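Local structure of ribonucleoside triphosphate reductase (Lactobacillus leichmannii, 1L1L) at residues W23-R37 against R44-V56. The protein catalyses the adenosylcobalamin-dependent reduction of ribonucleoside triphosphates to 2'-deoxyribonucleotides as a class II, allosterically regulated monomeric enzyme. Sequence-based numbering, arbitrary orientation.
Sequences WGKLGWVTYKRTYAR and RSENWDETVKRVV
R37 and E46 meet through their backbones, E46 N donating to R37 O at 2.9 Å, where the chain leaving helix 27-32 runs antiparallel to the start of 44-56. The extended side chain of E46 also reaches R37: OE2 takes a weak bond from R37 N. OE2 also accepts T51 OG1 and R54 NH2 from opposite faces of the carboxylate plane, while R54 NE reaches the syn lone pair of OE1, giving a side-on salt bridge that should favour the charged form of E46. T51 OG1 in turn accepts from Y31 OH at 2.6 Å, near the plane of the tyrosine ring, so a relay of hydroxyls runs from Y31 to the buried carboxylate. R37 lays CD over one face of the R54 guanidinium, the two side chains crossing at about a right angle; its own NH1 goes to W102 O.

The connection is a short two-stranded antiparallel hairpin, 38-39 with 44-45, that folds helix 27-32 back against the N-terminal end of helix 48-60 within the alpha-domain family region of ribonucleotide reductases. Y31 also belongs to an aromatic cluster with W23 and W48. W48, with CG anti to its backbone N (chi1 -177°), directs the CE3 edge at one face of Y31, while W23 puts its CZ2 edge over a face of W48, W23 CZ2 to W48 CG 3.4 Å; both pairs are edge-to-face, with planes at 66° and 53°. W48 also stacks with Y90, whose carbonyl takes its NE1. The K32 chain, bent at chi2 and chi3, delivers NZ to S45 OG (2.9 Å) and E46 O (3.0 Å), and two waters extend its reach to N47 OD1 and S45 O. S45 OG is also hydrogen-bonded to E724.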
# COMPACT_ATOMS: atom_id res chain seq x y z
N TRP A 23 23.23 0.46 0.18
CA TRP A 23 22.41 1.63 0.49
C TRP A 23 22.43 2.64 -0.65
O TRP A 23 23.46 2.85 -1.30
CB TRP A 23 22.92 2.34 1.75
CG TRP A 23 22.82 1.57 3.04
CD1 TRP A 23 23.85 1.21 3.85
CD2 TRP A 23 21.61 1.21 3.73
NE1 TRP A 23 23.37 0.65 5.01
CE2 TRP A 23 22.00 0.64 4.97
CE3 TRP A 23 20.24 1.31 3.43
CZ2 TRP A 23 21.07 0.17 5.91
CZ3 TRP A 23 19.32 0.84 4.37
CH2 TRP A 23 19.74 0.28 5.59
N GLY A 24 21.28 3.28 -0.88
CA GLY A 24 21.23 4.31 -1.90
C GLY A 24 21.72 5.55 -1.20
O GLY A 24 21.92 5.52 0.02
N LYS A 25 21.94 6.65 -1.92
CA LYS A 25 22.41 7.87 -1.29
C LYS A 25 21.48 8.34 -0.16
O LYS A 25 21.93 9.00 0.77
CB LYS A 25 22.57 8.99 -2.33
CG LYS A 25 23.75 8.80 -3.28
CD LYS A 25 25.08 8.85 -2.53
CE LYS A 25 26.25 8.54 -3.47
NZ LYS A 25 26.40 9.59 -4.52
N LEU A 26 20.20 7.97 -0.23
CA LEU A 26 19.23 8.37 0.80
C LEU A 26 18.85 7.15 1.65
O LEU A 26 18.07 7.27 2.60
CB LEU A 26 17.93 8.91 0.17
CG LEU A 26 17.95 9.81 -1.07
CD1 LEU A 26 16.53 10.14 -1.51
CD2 LEU A 26 18.69 11.08 -0.77
N GLY A 27 19.40 6.00 1.29
CA GLY A 27 19.08 4.76 1.98
C GLY A 27 19.14 4.64 3.49
O GLY A 27 18.12 4.41 4.14
N TRP A 28 20.33 4.78 4.07
CA TRP A 28 20.46 4.64 5.51
C TRP A 28 19.59 5.60 6.28
O TRP A 28 18.97 5.23 7.28
CB TRP A 28 21.91 4.83 5.94
CG TRP A 28 22.09 4.55 7.37
CD1 TRP A 28 22.21 3.33 7.96
CD2 TRP A 28 22.14 5.52 8.42
NE1 TRP A 28 22.33 3.47 9.31
CE2 TRP A 28 22.30 4.81 9.63
CE3 TRP A 28 22.07 6.92 8.46
CZ2 TRP A 28 22.39 5.44 10.86
CZ3 TRP A 28 22.16 7.55 9.69
CH2 TRP A 28 22.32 6.81 10.88
N VAL A 29 19.58 6.85 5.85
CA VAL A 29 18.78 7.85 6.52
C VAL A 29 17.31 7.43 6.53
O VAL A 29 16.64 7.48 7.57
CB VAL A 29 18.92 9.22 5.82
CG1 VAL A 29 18.00 10.22 6.46
CG2 VAL A 29 20.36 9.69 5.88
N THR A 30 16.82 7.01 5.37
CA THR A 30 15.43 6.57 5.23
C THR A 30 15.15 5.41 6.17
O THR A 30 14.10 5.36 6.81
CB THR A 30 15.12 6.13 3.78
OG1 THR A 30 15.24 7.26 2.91
CG2 THR A 30 13.70 5.56 3.68
N TYR A 31 16.09 4.48 6.27
CA TYR A 31 15.90 3.35 7.16
C TYR A 31 15.76 3.79 8.62
O TYR A 31 14.85 3.36 9.32
CB TYR A 31 17.07 2.37 7.03
CG TYR A 31 17.25 1.53 8.27
CD1 TYR A 31 16.26 0.62 8.68
CD2 TYR A 31 18.36 1.71 9.10
CE1 TYR A 31 16.39 -0.09 9.89
CE2 TYR A 31 18.49 1.00 10.30
CZ TYR A 31 17.51 0.11 10.68
OH TYR A 31 17.65 -0.57 11.87
N LYS A 32 16.67 4.65 9.07
CA LYS A 32 16.68 5.13 10.44
C LYS A 32 15.43 5.84 10.91
O LYS A 32 15.02 5.71 12.06
CB LYS A 32 17.87 6.07 10.66
CG LYS A 32 19.20 5.35 10.62
CD LYS A 32 19.30 4.31 11.73
CE LYS A 32 19.43 4.96 13.10
NZ LYS A 32 19.69 3.95 14.15
N ARG A 33 14.81 6.61 10.03
CA ARG A 33 13.62 7.33 10.42
C ARG A 33 12.33 6.63 9.99
O ARG A 33 11.25 7.19 10.15
CB ARG A 33 13.67 8.75 9.85
CG ARG A 33 13.67 8.79 8.33
CD ARG A 33 13.88 10.20 7.80
NE ARG A 33 12.95 11.16 8.41
CZ ARG A 33 12.60 12.31 7.85
NH1 ARG A 33 13.11 12.66 6.67
NH2 ARG A 33 11.75 13.12 8.46
N THR A 34 12.44 5.41 9.46
CA THR A 34 11.25 4.69 9.00
C THR A 34 11.06 3.26 9.49
O THR A 34 9.94 2.86 9.82
CB THR A 34 11.22 4.61 7.46
OG1 THR A 34 11.58 5.88 6.90
CG2 THR A 34 9.81 4.23 6.98
N TYR A 35 12.13 2.48 9.52
CA TYR A 35 12.00 1.08 9.94
C TYR A 35 12.75 0.66 11.20
O TYR A 35 12.56 -0.45 11.68
CB TYR A 35 12.42 0.17 8.78
CG TYR A 35 11.71 0.48 7.50
CD1 TYR A 35 12.42 0.91 6.38
CD2 TYR A 35 10.31 0.38 7.40
CE1 TYR A 35 11.77 1.24 5.20
CE2 TYR A 35 9.65 0.72 6.22
CZ TYR A 35 10.39 1.15 5.12
OH TYR A 35 9.77 1.48 3.94
N ALA A 36 13.59 1.55 11.73
CA ALA A 36 14.35 1.23 12.93
C ALA A 36 13.47 1.43 14.17
O ALA A 36 13.13 2.56 14.53
CB ALA A 36 15.60 2.12 13.02
N ARG A 37 13.10 0.33 14.82
CA ARG A 37 12.26 0.43 16.02
C ARG A 37 13.08 0.90 17.22
O ARG A 37 14.30 0.73 17.25
CB ARG A 37 11.62 -0.92 16.34
CG ARG A 37 10.69 -1.45 15.25
CD ARG A 37 10.05 -2.78 15.66
NE ARG A 37 9.11 -2.63 16.77
CZ ARG A 37 7.91 -2.06 16.67
NH1 ARG A 37 7.48 -1.56 15.51
NH2 ARG A 37 7.12 -1.99 17.73
N ARG A 44 18.01 3.26 22.55
CA ARG A 44 18.43 3.68 21.22
C ARG A 44 17.59 2.94 20.20
O ARG A 44 16.92 1.97 20.53
CB ARG A 44 19.90 3.34 20.98
CG ARG A 44 20.19 1.85 20.84
CD ARG A 44 21.62 1.61 20.35
NE ARG A 44 22.00 0.20 20.39
CZ ARG A 44 21.52 -0.75 19.60
NH1 ARG A 44 20.61 -0.45 18.68
NH2 ARG A 44 21.95 -1.99 19.72
N SER A 45 17.61 3.42 18.96
CA SER A 45 16.86 2.78 17.89
C SER A 45 17.74 1.68 17.28
O SER A 45 18.96 1.73 17.38
CB SER A 45 16.48 3.80 16.82
OG SER A 45 17.62 4.34 16.19
N GLU A 46 17.10 0.70 16.66
CA GLU A 46 17.79 -0.42 16.03
C GLU A 46 18.83 -0.02 14.98
O GLU A 46 18.82 1.09 14.45
CB GLU A 46 16.78 -1.33 15.33
CG GLU A 46 15.83 -2.10 16.23
CD GLU A 46 14.83 -2.89 15.41
OE1 GLU A 46 14.23 -3.85 15.93
OE2 GLU A 46 14.63 -2.52 14.23
N ASN A 47 19.74 -0.96 14.70
CA ASN A 47 20.75 -0.78 13.66
C ASN A 47 20.24 -1.71 12.56
O ASN A 47 19.42 -2.58 12.83
CB ASN A 47 22.13 -1.23 14.16
CG ASN A 47 22.66 -0.34 15.28
OD1 ASN A 47 22.68 0.88 15.15
ND2 ASN A 47 23.10 -0.96 16.37
N TRP A 48 20.71 -1.53 11.33
CA TRP A 48 20.24 -2.34 10.21
C TRP A 48 20.29 -3.85 10.48
O TRP A 48 19.28 -4.55 10.41
CB TRP A 48 21.05 -2.00 8.96
CG TRP A 48 20.63 -2.71 7.70
CD1 TRP A 48 21.46 -3.24 6.76
CD2 TRP A 48 19.29 -2.92 7.23
NE1 TRP A 48 20.73 -3.77 5.73
CE2 TRP A 48 19.40 -3.59 5.98
CE3 TRP A 48 18.02 -2.61 7.72
CZ2 TRP A 48 18.28 -3.96 5.23
CZ3 TRP A 48 16.90 -2.97 6.97
CH2 TRP A 48 17.04 -3.64 5.74
N ASP A 49 21.48 -4.34 10.81
CA ASP A 49 21.65 -5.77 11.07
C ASP A 49 20.60 -6.30 12.05
O ASP A 49 20.10 -7.41 11.87
CB ASP A 49 23.06 -6.03 11.61
CG ASP A 49 23.23 -5.55 13.03
OD1 ASP A 49 22.83 -6.29 13.95
OD2 ASP A 49 23.75 -4.43 13.23
N GLU A 50 20.25 -5.51 13.06
CA GLU A 50 19.26 -5.94 14.06
C GLU A 50 17.85 -6.00 13.52
O GLU A 50 17.07 -6.89 13.87
CB GLU A 50 19.26 -4.99 15.26
CG GLU A 50 20.58 -4.87 15.99
CD GLU A 50 20.50 -3.82 17.07
OE1 GLU A 50 20.30 -2.63 16.72
OE2 GLU A 50 20.63 -4.17 18.27
N THR A 51 17.49 -5.02 12.69
CA THR A 51 16.16 -5.02 12.11
C THR A 51 15.98 -6.26 11.24
O THR A 51 15.01 -6.98 11.39
CB THR A 51 15.92 -3.76 11.25
OG1 THR A 51 15.97 -2.60 12.09
CG2 THR A 51 14.57 -3.84 10.57
N VAL A 52 16.92 -6.49 10.34
CA VAL A 52 16.83 -7.63 9.44
C VAL A 52 16.74 -8.94 10.22
O VAL A 52 16.05 -9.87 9.79
CB VAL A 52 18.04 -7.69 8.49
CG1 VAL A 52 17.97 -8.96 7.63
CG2 VAL A 52 18.07 -6.46 7.60
N LYS A 53 17.42 -9.01 11.36
CA LYS A 53 17.41 -10.23 12.17
C LYS A 53 16.01 -10.57 12.64
O LYS A 53 15.55 -11.71 12.49
CB LYS A 53 18.36 -10.08 13.37
CG LYS A 53 18.24 -11.19 14.43
CD LYS A 53 19.39 -11.10 15.43
CE LYS A 53 19.07 -11.81 16.76
NZ LYS A 53 18.74 -13.26 16.61
N ARG A 54 15.31 -9.60 13.21
CA ARG A 54 13.96 -9.87 13.69
C ARG A 54 12.97 -10.05 12.54
O ARG A 54 11.99 -10.77 12.68
CB ARG A 54 13.48 -8.76 14.63
CG ARG A 54 13.30 -7.41 13.98
CD ARG A 54 12.42 -6.53 14.87
NE ARG A 54 12.43 -5.14 14.43
CZ ARG A 54 11.84 -4.70 13.33
NH1 ARG A 54 11.16 -5.53 12.54
NH2 ARG A 54 11.93 -3.41 13.01
N VAL A 55 13.23 -9.42 11.40
CA VAL A 55 12.32 -9.58 10.27
C VAL A 55 12.40 -11.00 9.72
O VAL A 55 11.37 -11.65 9.46
CB VAL A 55 12.65 -8.61 9.13
CG1 VAL A 55 11.79 -8.92 7.92
CG2 VAL A 55 12.43 -7.18 9.59
N VAL A 56 13.63 -11.47 9.54
CA VAL A 56 13.89 -12.81 9.03
C VAL A 56 13.38 -13.88 9.98
O VAL A 56 12.72 -14.83 9.56
CB VAL A 56 15.40 -13.03 8.80
CG1 VAL A 56 15.68 -14.50 8.46
CG2 VAL A 56 15.87 -12.14 7.67
O HOH W 1 22.27 0.92 11.15
O HOH W 2 22.22 2.71 13.57
O HOH W 3 15.95 6.08 14.56
O HOH W 4 20.94 3.97 16.46